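Local atomic coordinates of glycoside Hydrolase (Bacteroides uniformis, PDB entry 5TA0), a protein that binds agarose-derived oligosaccharides such as neoagarooctaose and, as a family 86 glycoside hydrolase, probably cleaves agarose chains. Residues A[70-74]-A[75-79]; A[339-342]-A[343-346]; A[394-397]-A[398-402]; A[352-355]-A[356-360]; A[293-296]-A[297-301]. One frame throughout, in Å; residues are numbered along the deposited sequence.

Contact 1. Residues A[70-74]-A[75-79]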
# COMPACT_ATOMS: atom_id res chain seq x y z
N ARG A 70 16.28 -19.16 -0.20
CA ARG A 70 14.86 -19.27 0.19
C ARG A 70 14.70 -19.57 1.68
O ARG A 70 13.84 -19.02 2.35
CB ARG A 70 14.12 -20.34 -0.59
CG ARG A 70 13.89 -20.04 -2.04
CD ARG A 70 13.06 -21.13 -2.71
NE ARG A 70 13.03 -20.96 -4.16
CZ ARG A 70 14.00 -21.31 -5.00
NH1 ARG A 70 15.10 -21.90 -4.54
NH2 ARG A 70 13.87 -21.08 -6.31
N ASP A 71 15.51 -20.50 2.21
CA ASP A 71 15.40 -20.83 3.62
C ASP A 71 15.72 -19.65 4.52
O ASP A 71 15.12 -19.47 5.58
CB ASP A 71 16.31 -22.01 3.97
CG ASP A 71 16.11 -22.47 5.41
OD1 ASP A 71 15.01 -22.93 5.74
OD2 ASP A 71 17.04 -22.28 6.22
N ASP A 72 16.68 -18.84 4.10
CA ASP A 72 17.06 -17.68 4.89
C ASP A 72 16.02 -16.56 4.80
O ASP A 72 15.49 -16.09 5.82
CB ASP A 72 18.45 -17.19 4.49
CG ASP A 72 19.07 -16.29 5.56
OD1 ASP A 72 19.06 -15.05 5.40
OD2 ASP A 72 19.57 -16.83 6.58
N LEU A 73 15.66 -16.17 3.59
CA LEU A 73 14.79 -15.01 3.44
C LEU A 73 13.32 -15.35 3.68
O LEU A 73 12.65 -14.66 4.46
CB LEU A 73 14.98 -14.41 2.06
CG LEU A 73 14.21 -13.12 1.75
CD1 LEU A 73 14.25 -12.07 2.85
CD2 LEU A 73 14.73 -12.54 0.42
N ILE A 74 12.81 -16.37 3.01
CA ILE A 74 11.39 -16.71 3.16
C ILE A 74 11.12 -17.40 4.51
O ILE A 74 10.29 -16.94 5.29
CB ILE A 74 10.87 -17.55 1.97
CG1 ILE A 74 10.89 -16.74 0.67
CG2 ILE A 74 9.46 -18.05 2.26
CD1 ILE A 74 10.63 -17.57 -0.57
N ARG A 75 11.82 -18.51 4.77
CA ARG A 75 11.49 -19.29 5.96
C ARG A 75 11.95 -18.62 7.26
O ARG A 75 11.15 -18.38 8.15
CB ARG A 75 12.01 -20.73 5.84
CG ARG A 75 11.53 -21.66 6.95
CD ARG A 75 12.31 -21.64 8.26
NE ARG A 75 13.76 -21.73 8.12
CZ ARG A 75 14.64 -21.38 9.06
NH1 ARG A 75 15.95 -21.48 8.83
NH2 ARG A 75 14.24 -20.92 10.25
N LYS A 76 13.24 -18.30 7.35
CA LYS A 76 13.78 -17.76 8.61
C LYS A 76 13.14 -16.41 8.99
O LYS A 76 12.81 -16.20 10.15
CB LYS A 76 15.30 -17.63 8.56
CG LYS A 76 15.87 -17.04 9.84
CD LYS A 76 17.38 -17.09 9.90
CE LYS A 76 18.00 -15.88 9.25
NZ LYS A 76 19.49 -15.93 9.36
N TYR A 77 12.95 -15.52 8.02
CA TYR A 77 12.33 -14.23 8.33
C TYR A 77 10.80 -14.24 8.22
O TYR A 77 10.16 -13.27 8.65
CB TYR A 77 12.95 -13.13 7.49
CG TYR A 77 14.38 -12.82 7.88
CD1 TYR A 77 14.68 -12.25 9.12
CD2 TYR A 77 15.43 -13.09 7.01
CE1 TYR A 77 16.00 -11.98 9.47
CE2 TYR A 77 16.74 -12.80 7.35
CZ TYR A 77 17.01 -12.25 8.57
OH TYR A 77 18.33 -11.97 8.92
N ASP A 78 10.23 -15.33 7.69
CA ASP A 78 8.76 -15.47 7.51
C ASP A 78 8.21 -14.34 6.64
O ASP A 78 7.42 -13.49 7.08
CB ASP A 78 8.02 -15.56 8.85
CG ASP A 78 6.60 -16.05 8.70
OD1 ASP A 78 6.41 -17.07 8.04
OD2 ASP A 78 5.69 -15.46 9.28
N VAL A 79 8.65 -14.38 5.39
CA VAL A 79 8.37 -13.35 4.41
C VAL A 79 7.58 -13.95 3.26
O VAL A 79 7.92 -15.03 2.78
CB VAL A 79 9.66 -12.71 3.87
CG1 VAL A 79 9.36 -11.63 2.83
CG2 VAL A 79 10.48 -12.13 5.02
O HOH W 1 20.11 -13.61 7.45
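Asp71 and Arg75 both hold CG anti to the backbone N (chi1 -175° and -171°), and this lays the two side chains next to each other along helix 69-76, pointing the same way. Arg75 then bends at chi2 and chi3, which turns the NE side of its guanidinium to the carboxylate. The grip is side-on and uses two nitrogens. Arg75 NE donates to Asp71 OD1 at 2.9 Å, and Arg75 NH1 donates to Asp71 OD2 at 2.9 Å. Both bonds are nearly straight and stay close to the guanidinium plane. The carboxylate plane is turned 40° from it, so OD1 is met from above and OD2 on its syn side, also tilted out of the carboxylate plane. The paired bonds fix the rotation of the guanidinium. A second salt bridge runs from Lys76 NZ to Asp72 OD2 at 2.9 Å. One water ties Asp72 OD1 (2.7 Å), Lys76 NZ and Tyr77 OH together. Asp72 OD1 also bonds to Tyr407, and Tyr77 OH to Gln415. The helix widens here into a pi-type turn, with Lys76 N bonded to Asp71 O at 2.8 Å. It ends in a Schellman motif. Asp78 has positive phi, and Val79 N returns to Ile74 O at 3.0 Å. Leu73 CD1 and Val79 CG2 are 4.4 Å apart on the buried side. The helix is the crossover of the beta-alpha-beta unit between strands 50-51 and 80-84. Leu73 and Val79 rest on Phe51 of strand 50-51, while helix 411-416 meets Leu73 and Tyr77 through Ile411.

Contact 2. Residues A[339-342]-A[343-346]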
# COMPACT_ATOMS: atom_id res chain seq x y z
N SER A 339 23.59 2.42 -3.22
CA SER A 339 24.16 2.84 -1.94
C SER A 339 23.29 2.44 -0.78
O SER A 339 22.06 2.34 -0.92
CB SER A 339 24.39 4.34 -1.88
OG SER A 339 23.17 5.06 -1.94
N PRO A 340 23.88 2.29 0.41
CA PRO A 340 23.07 2.10 1.59
C PRO A 340 22.10 3.25 1.81
O PRO A 340 20.95 3.02 2.24
CB PRO A 340 24.11 2.03 2.71
CG PRO A 340 25.32 1.44 2.04
CD PRO A 340 25.32 2.05 0.68
N TYR A 341 22.50 4.48 1.52
CA TYR A 341 21.63 5.63 1.70
C TYR A 341 20.37 5.55 0.81
O TYR A 341 19.24 5.85 1.27
CB TYR A 341 22.37 6.94 1.44
CG TYR A 341 21.51 8.15 1.64
CD1 TYR A 341 21.05 8.51 2.91
CD2 TYR A 341 21.14 8.94 0.57
CE1 TYR A 341 20.25 9.62 3.09
CE2 TYR A 341 20.34 10.06 0.74
CZ TYR A 341 19.90 10.41 2.01
OH TYR A 341 19.11 11.52 2.14
N ARG A 342 20.54 5.16 -0.45
CA ARG A 342 19.38 5.05 -1.31
C ARG A 342 18.39 4.01 -0.75
O ARG A 342 17.19 4.24 -0.77
CB ARG A 342 19.80 4.71 -2.73
CG ARG A 342 18.66 4.87 -3.72
CD ARG A 342 19.09 4.67 -5.14
NE ARG A 342 19.46 3.30 -5.43
CZ ARG A 342 20.16 2.92 -6.49
NH1 ARG A 342 20.47 1.64 -6.65
NH2 ARG A 342 20.57 3.80 -7.40
N ASP A 343 18.91 2.91 -0.22
CA ASP A 343 18.06 1.92 0.45
C ASP A 343 17.34 2.52 1.67
O ASP A 343 16.15 2.24 1.88
CB ASP A 343 18.84 0.68 0.87
CG ASP A 343 19.18 -0.26 -0.27
OD1 ASP A 343 18.66 -0.11 -1.39
OD2 ASP A 343 20.01 -1.17 -0.01
N TRP A 344 18.02 3.35 2.47
CA TRP A 344 17.38 4.04 3.60
C TRP A 344 16.18 4.88 3.13
O TRP A 344 15.10 4.87 3.73
CB TRP A 344 18.37 4.93 4.36
CG TRP A 344 17.72 5.93 5.25
CD1 TRP A 344 17.63 7.28 5.04
CD2 TRP A 344 16.96 5.67 6.44
NE1 TRP A 344 16.92 7.88 6.04
CE2 TRP A 344 16.48 6.91 6.91
CE3 TRP A 344 16.64 4.51 7.15
CZ2 TRP A 344 15.72 7.03 8.08
CZ3 TRP A 344 15.86 4.63 8.31
CH2 TRP A 344 15.42 5.88 8.75
N LEU A 345 16.34 5.58 2.00
CA LEU A 345 15.24 6.38 1.47
C LEU A 345 14.01 5.52 1.22
O LEU A 345 12.91 5.94 1.53
CB LEU A 345 15.64 7.12 0.19
CG LEU A 345 16.74 8.18 0.36
CD1 LEU A 345 17.01 8.79 -1.00
CD2 LEU A 345 16.37 9.27 1.36
N ARG A 346 14.23 4.31 0.73
CA ARG A 346 13.12 3.37 0.52
C ARG A 346 12.59 2.84 1.86
O ARG A 346 11.36 2.77 2.07
CB ARG A 346 13.58 2.21 -0.36
CG ARG A 346 14.10 2.64 -1.72
CD ARG A 346 14.35 1.41 -2.58
NE ARG A 346 13.09 0.90 -3.07
CZ ARG A 346 12.40 1.44 -4.08
NH1 ARG A 346 11.21 0.96 -4.44
NH2 ARG A 346 12.90 2.46 -4.77
O HOH W 2 18.31 1.37 -3.72
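Tyr341 packs against Trp344 and Leu345, one turn on, at the start of helix 340-358. This is a local, mainly apolar contact, in the crossover from strand 321-326 to strand 364-369. With chi1 at -179°, the Tyr341 ring swings forward along the helix. Leu345 CG then lies 4.0 Å above the plane of the Tyr341 ring, off toward the rim. Leu345 CD2 reaches the far end of the ring, 3.6 Å from Tyr341 OH. Tyr341 CE1 comes to the edge of the indole, 4.0 Å from Trp344 CD1. A serine in place of Tyr341 would probably open a gap over Leu345 and leave the Trp344 edge without its neighbour. Ser339 is the N-cap, and its OG accepts from Arg342 N at 3.0 Å. A water links Arg342 NE to Asp343 OD1. Both groups have further partners: Arg342 NH2 bonds to Lys336 O, and Asp343 OD2 to Trp338 NE1. The main chain adds Leu345 N to Tyr341 O at 3.0 Å. Strands of the large mixed sheet cover this end of the helix: Leu480 of strand 472-481 touches Tyr341 and Trp344, and Pro488 of strand 487-495 touches Pro340 and Trp344.

Contact 3. Residues A[394-397]-A[398-402]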
# COMPACT_ATOMS: atom_id res chain seq x y z
N ARG A 394 25.39 -7.16 -5.61
CA ARG A 394 26.67 -7.88 -5.72
C ARG A 394 27.67 -7.30 -4.72
O ARG A 394 27.63 -6.11 -4.39
CB ARG A 394 27.18 -7.83 -7.14
CG ARG A 394 26.33 -8.67 -8.08
CD ARG A 394 26.94 -8.73 -9.48
NE ARG A 394 26.26 -9.63 -10.43
CZ ARG A 394 26.57 -10.91 -10.67
NH1 ARG A 394 25.88 -11.59 -11.58
NH2 ARG A 394 27.54 -11.53 -10.02
N GLU A 395 28.54 -8.16 -4.21
CA GLU A 395 29.42 -7.77 -3.11
C GLU A 395 30.32 -6.59 -3.44
O GLU A 395 30.66 -5.83 -2.55
CB GLU A 395 30.23 -8.94 -2.56
CG GLU A 395 31.19 -9.62 -3.51
CD GLU A 395 31.72 -10.95 -2.98
OE1 GLU A 395 31.88 -11.90 -3.80
OE2 GLU A 395 31.94 -11.07 -1.75
N ASN A 396 30.68 -6.39 -4.70
CA ASN A 396 31.58 -5.27 -5.03
C ASN A 396 30.86 -3.99 -5.44
O ASN A 396 31.50 -3.00 -5.78
CB ASN A 396 32.57 -5.70 -6.10
CG ASN A 396 33.49 -6.81 -5.63
OD1 ASN A 396 33.90 -6.85 -4.46
ND2 ASN A 396 33.77 -7.75 -6.51
N GLU A 397 29.52 -3.98 -5.44
CA GLU A 397 28.79 -2.75 -5.65
C GLU A 397 29.04 -1.83 -4.44
O GLU A 397 29.13 -2.33 -3.32
CB GLU A 397 27.26 -2.99 -5.80
CG GLU A 397 26.85 -3.74 -7.06
CD GLU A 397 25.36 -3.86 -7.20
OE1 GLU A 397 24.89 -5.01 -7.30
OE2 GLU A 397 24.67 -2.84 -7.22
N PRO A 398 29.16 -0.52 -4.63
CA PRO A 398 28.89 0.21 -5.89
C PRO A 398 30.04 0.35 -6.91
O PRO A 398 29.81 0.85 -8.00
CB PRO A 398 28.54 1.61 -5.39
CG PRO A 398 29.37 1.74 -4.17
CD PRO A 398 29.33 0.41 -3.50
N GLU A 399 31.24 -0.07 -6.54
CA GLU A 399 32.39 0.15 -7.41
C GLU A 399 32.27 -0.62 -8.72
O GLU A 399 32.53 -0.08 -9.79
CB GLU A 399 33.68 -0.18 -6.69
CG GLU A 399 34.05 0.89 -5.66
CD GLU A 399 33.26 0.80 -4.37
OE1 GLU A 399 32.71 -0.29 -4.04
OE2 GLU A 399 33.19 1.84 -3.68
N SER A 400 31.81 -1.87 -8.63
CA SER A 400 31.56 -2.66 -9.82
C SER A 400 30.45 -3.67 -9.57
O SER A 400 30.23 -4.11 -8.43
CB SER A 400 32.82 -3.39 -10.29
OG SER A 400 33.27 -4.32 -9.35
N PHE A 401 29.82 -4.05 -10.67
CA PHE A 401 28.75 -5.04 -10.63
C PHE A 401 29.40 -6.43 -10.75
O PHE A 401 29.25 -7.13 -11.75
CB PHE A 401 27.75 -4.73 -11.74
CG PHE A 401 26.47 -5.53 -11.68
CD1 PHE A 401 25.56 -5.33 -10.65
CD2 PHE A 401 26.18 -6.45 -12.67
CE1 PHE A 401 24.37 -6.05 -10.63
CE2 PHE A 401 24.99 -7.17 -12.65
CZ PHE A 401 24.09 -6.97 -11.62
N THR A 402 30.13 -6.82 -9.70
CA THR A 402 30.87 -8.08 -9.70
C THR A 402 30.83 -8.67 -8.31
O THR A 402 30.57 -7.96 -7.33
CB THR A 402 32.36 -7.90 -10.12
OG1 THR A 402 33.03 -7.06 -9.17
CG2 THR A 402 32.47 -7.34 -11.56
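Asn396, Glu397 and Thr402 bury the most surface in this loop between strands 392-394 and 405-407. Arg394 to Glu397 form a type I beta turn, and the following residues fold back over it. Asn396 ND2 donates to Thr402 OG1 at 2.8 Å, in a nearly straight bond close to the amide plane. Thr402 holds OG1 between its backbone N and carbonyl carbon (chi1 64°), facing the amide. Thr402 OG1 also shares a hydrogen bond with Ser400 OG. Asn396 N donates to Thr402 O at 3.1 Å, and Ser400 N to Asn396 O from above the carbonyl plane. Glu397 runs alongside Phe401. Its OE1 accepts from Arg394 N at 2.8 Å and also lies at the ring edge, 3.4 Å from Phe401 CD1. Over one face of that ring, Arg394 CD stands 3.7 Å above the centre in a CH-pi contact. The Arg394 guanidinium adds an off-centre cation-pi contact. With a serine in place of Phe401, the Arg394 chain would probably lose the surface it lies on. Arg394 NH2 bonds to Gly403 O. An aromatic face and hydrogen bonds thus hold the loop together, while the Glu397-Arg390 and Arg394-Glu376 ion pairs tie it to its surroundings.

Contact 4. Residues A[352-355]-A[356-360]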
# COMPACT_ATOMS: atom_id res chain seq x y z
N SER A 352 6.63 3.83 7.24
CA SER A 352 5.54 4.76 7.50
C SER A 352 4.27 4.35 6.75
O SER A 352 3.18 4.32 7.33
CB SER A 352 5.89 6.21 7.19
OG SER A 352 6.92 6.68 8.04
N MET A 353 4.39 4.07 5.44
CA MET A 353 3.22 3.68 4.69
C MET A 353 2.58 2.40 5.24
O MET A 353 1.34 2.32 5.35
CB MET A 353 3.59 3.50 3.23
CG MET A 353 3.91 4.82 2.54
SD MET A 353 3.97 4.61 0.75
CE MET A 353 4.33 6.29 0.27
N LEU A 354 3.42 1.42 5.60
CA LEU A 354 2.92 0.19 6.20
C LEU A 354 2.07 0.47 7.42
O LEU A 354 0.99 -0.08 7.54
CB LEU A 354 4.06 -0.74 6.56
CG LEU A 354 3.68 -1.97 7.39
CD1 LEU A 354 2.59 -2.81 6.72
CD2 LEU A 354 4.90 -2.84 7.62
N MET A 355 2.55 1.30 8.32
CA MET A 355 1.75 1.63 9.51
C MET A 355 0.37 2.20 9.12
O MET A 355 -0.67 1.86 9.72
CB MET A 355 2.50 2.63 10.40
CG MET A 355 3.75 2.05 11.05
SD MET A 355 3.41 0.91 12.38
CE MET A 355 2.99 2.01 13.75
N GLN A 356 0.34 3.04 8.10
CA GLN A 356 -0.92 3.65 7.65
C GLN A 356 -1.82 2.62 7.01
O GLN A 356 -3.02 2.62 7.28
CB GLN A 356 -0.66 4.86 6.76
CG GLN A 356 0.13 5.94 7.53
CD GLN A 356 0.37 7.23 6.80
OE1 GLN A 356 1.53 7.65 6.64
NE2 GLN A 356 -0.70 7.90 6.41
N PHE A 357 -1.27 1.64 6.28
CA PHE A 357 -2.11 0.57 5.71
C PHE A 357 -2.66 -0.34 6.81
O PHE A 357 -3.83 -0.75 6.74
CB PHE A 357 -1.35 -0.28 4.69
CG PHE A 357 -0.78 0.51 3.53
CD1 PHE A 357 -1.51 1.53 2.89
CD2 PHE A 357 0.48 0.21 3.07
CE1 PHE A 357 -0.98 2.24 1.82
CE2 PHE A 357 1.00 0.89 2.01
CZ PHE A 357 0.29 1.91 1.40
N MET A 358 -1.86 -0.56 7.85
CA MET A 358 -2.30 -1.39 8.99
C MET A 358 -3.51 -0.76 9.68
O MET A 358 -4.37 -1.49 10.20
CB MET A 358 -1.13 -1.59 9.96
CG MET A 358 -0.10 -2.59 9.46
SD MET A 358 1.55 -2.44 10.21
CE MET A 358 1.18 -2.89 11.89
N GLU A 359 -3.60 0.56 9.69
CA GLU A 359 -4.76 1.24 10.25
C GLU A 359 -6.04 0.98 9.49
O GLU A 359 -7.10 1.27 10.04
CB GLU A 359 -4.58 2.75 10.31
CG GLU A 359 -3.52 3.22 11.23
CD GLU A 359 -3.35 4.72 11.19
OE1 GLU A 359 -4.37 5.45 11.21
OE2 GLU A 359 -2.20 5.15 11.15
N ARG A 360 -5.95 0.54 8.22
CA ARG A 360 -7.13 0.22 7.38
C ARG A 360 -7.18 -1.19 6.96
O ARG A 360 -7.66 -1.52 5.87
CB ARG A 360 -7.05 0.97 6.05
CG ARG A 360 -6.97 2.40 6.22
CD ARG A 360 -7.12 3.11 4.88
NE ARG A 360 -6.87 4.48 5.19
CZ ARG A 360 -7.61 5.53 4.84
NH1 ARG A 360 -8.69 5.40 4.07
NH2 ARG A 360 -7.21 6.73 5.23
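Leu354 and Met358 pack one turn apart near the end of helix 340-358. The sulfur of Met358 is the bump, and the branch of Leu354 makes the hollow. Met358 SD lies 3.6 Å from Leu354 CG and 3.7 Å from Leu354 CD1, while Met358 CG closes on Leu354 CD1 at 3.8 Å. Leu354 holds CG anti to its backbone N (chi1 171°), which turns the branch forward along the helix to receive the thioether. The two side chains pass at a slant, not end to end. A second fit is built round Phe357. Its ring tips back over the preceding turn, and Met353 O sits 3.2 Å below one face of the Phe357 ring, off toward the rim, in close packing. The same oxygen accepts from Phe357 N at 2.9 Å. The apolar contact with the ring is made by Met353 CB, 3.9 Å from Phe357 CE2. On another flank the aliphatic part of Gln356 leans on the backbone, with CG 3.5 Å from Ser352 O. The outer sides of these residues are filled by neighbouring elements. Phe48 of helix 45-48 touches Leu354, Phe357 and Met358. Tyr326, at the end of strand 321-326, meets the Phe357 ring edge-to-face. Asp437 and Tyr439 of strand 434-441 lie against Met358, which places the helix between the barrel strands and the large mixed sheet.

Contact 5. Residues A[293-296]-A[297-301]. With EDO (1,2-ethanediol), chain U.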
# COMPACT_ATOMS: atom_id res chain seq x y z
N MET A 293 8.59 15.66 -1.63
CA MET A 293 7.13 15.64 -1.80
C MET A 293 6.60 14.29 -1.33
O MET A 293 6.74 13.27 -2.02
CB MET A 293 6.75 15.91 -3.25
CG MET A 293 7.11 17.32 -3.68
SD MET A 293 7.01 17.57 -5.45
CE MET A 293 8.52 16.75 -5.90
N TYR A 294 6.03 14.29 -0.14
CA TYR A 294 5.63 13.06 0.55
C TYR A 294 4.16 12.74 0.42
O TYR A 294 3.31 13.64 0.38
CB TYR A 294 6.01 13.14 2.02
CG TYR A 294 7.51 13.08 2.20
CD1 TYR A 294 8.21 11.92 1.88
CD2 TYR A 294 8.25 14.17 2.63
CE1 TYR A 294 9.58 11.86 1.98
CE2 TYR A 294 9.62 14.10 2.74
CZ TYR A 294 10.28 12.95 2.43
OH TYR A 294 11.65 12.86 2.54
N ARG A 295 3.89 11.45 0.33
CA ARG A 295 2.56 10.90 0.54
C ARG A 295 2.39 10.45 2.00
O ARG A 295 1.30 10.58 2.58
CB ARG A 295 2.33 9.72 -0.39
CG ARG A 295 2.39 10.08 -1.86
CD ARG A 295 2.01 8.91 -2.74
NE ARG A 295 2.16 9.24 -4.15
CZ ARG A 295 1.21 9.73 -4.94
NH1 ARG A 295 -0.04 9.93 -4.52
NH2 ARG A 295 1.53 10.01 -6.20
N LYS A 296 3.44 9.84 2.58
CA LYS A 296 3.36 9.41 3.96
C LYS A 296 2.89 10.57 4.83
O LYS A 296 3.24 11.74 4.59
CB LYS A 296 4.66 8.81 4.47
CG LYS A 296 5.89 9.73 4.51
CD LYS A 296 7.08 8.91 4.99
CE LYS A 296 8.41 9.64 4.92
NZ LYS A 296 8.69 10.43 6.15
N GLY A 297 2.04 10.25 5.80
CA GLY A 297 1.33 11.27 6.55
C GLY A 297 -0.02 11.60 5.98
O GLY A 297 -0.70 10.72 5.42
N SER A 298 -0.46 12.85 6.12
CA SER A 298 -1.83 13.20 5.83
C SER A 298 -2.24 13.10 4.36
O SER A 298 -3.43 12.97 4.06
CB SER A 298 -2.18 14.61 6.35
OG SER A 298 -1.66 15.66 5.52
N ASN A 299 -1.27 13.25 3.45
CA ASN A 299 -1.59 13.21 2.01
C ASN A 299 -2.20 11.86 1.58
O ASN A 299 -3.29 11.82 1.02
CB ASN A 299 -0.34 13.58 1.20
CG ASN A 299 -0.54 13.51 -0.30
OD1 ASN A 299 -0.05 12.60 -0.96
ND2 ASN A 299 -1.30 14.44 -0.84
N MET A 300 -1.53 10.75 1.87
CA MET A 300 -2.09 9.44 1.49
C MET A 300 -3.39 9.13 2.24
O MET A 300 -4.25 8.43 1.71
CB MET A 300 -1.06 8.32 1.65
CG MET A 300 -0.65 7.99 3.05
SD MET A 300 0.73 6.83 3.16
CE MET A 300 -0.07 5.28 2.84
N GLU A 301 -3.55 9.69 3.43
CA GLU A 301 -4.83 9.55 4.12
C GLU A 301 -5.98 10.17 3.30
O GLU A 301 -7.09 9.64 3.23
CB GLU A 301 -4.77 10.20 5.51
CG GLU A 301 -3.84 9.51 6.51
CD GLU A 301 -4.27 8.10 6.84
OE1 GLU A 301 -5.47 7.87 7.08
OE2 GLU A 301 -3.40 7.21 6.81
C1 EDO U . 3.31 13.68 -2.76
O1 EDO U . 1.91 13.69 -2.82
C2 EDO U . 3.87 13.44 -4.14
O2 EDO U . 4.78 12.38 -4.00
O HOH W 3 -1.08 10.13 -1.79
O HOH W 4 1.62 13.83 3.86
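Arg295 and Asn299 bring two flat groups together, with guanidinium and amide planes 47° apart. This is the start of helix 298-315, with Gly297 at the N-cap. A water lies in plane at the guanidinium edge. It accepts from Arg295 NH1 at 2.9 Å and donates to Asn299 OD1 at 2.8 Å. Asn299 OD1 itself stands oblique to the guanidinium. Asp251 forms a salt bridge with Arg295 NH2, and Tyr283 O accepts from Arg295 NE. At the backbone angles of Gly297 a side chain would clash with Lys296 O. A second water bridges Lys296 O and Asn299 N. With chi1 at 178°, Asn299 turns its amide back to the loop, where OD1 is 3.6 Å from Arg295 CG. Asn299 OD1 also accepts from O1 of a 1,2-ethanediol at 2.9 Å. The other hydroxyl of this diol, probably from the crystallisation liquor, donates to Met293 O. Two donors therefore grip the one amide oxygen. Met300 closes the turn: its N donates to Arg295 O at 2.9 Å, and its sulfur packs over the loop, with Met300 SD 3.8 Å from Lys296 CA.

Contacts 4 and 5 are direct neighbours, with centres about 11 Å apart. Gln356 OE1 is 2.8 Å from Gly297 N, a probable hydrogen bond, and Arg360 NH2 forms a 2.8 Å salt bridge with Glu301 OE1. Phe357 CE1 packs 3.3 Å from Met300 CE. Contacts 2 and 4 share helix 340-358, with centres about 21 Å apart. Contact 3 comes within about 5 Å of contact 2 at the nearest atoms. Contact 1 touches none of the others. The bound oligosaccharide comes close to contacts 2 and 5: a galactose is about 7 Å from the Arg346 side chain and one is about 8 Å from that of Arg295. A calcium ion is also about 8 Å from the Arg295 side chain.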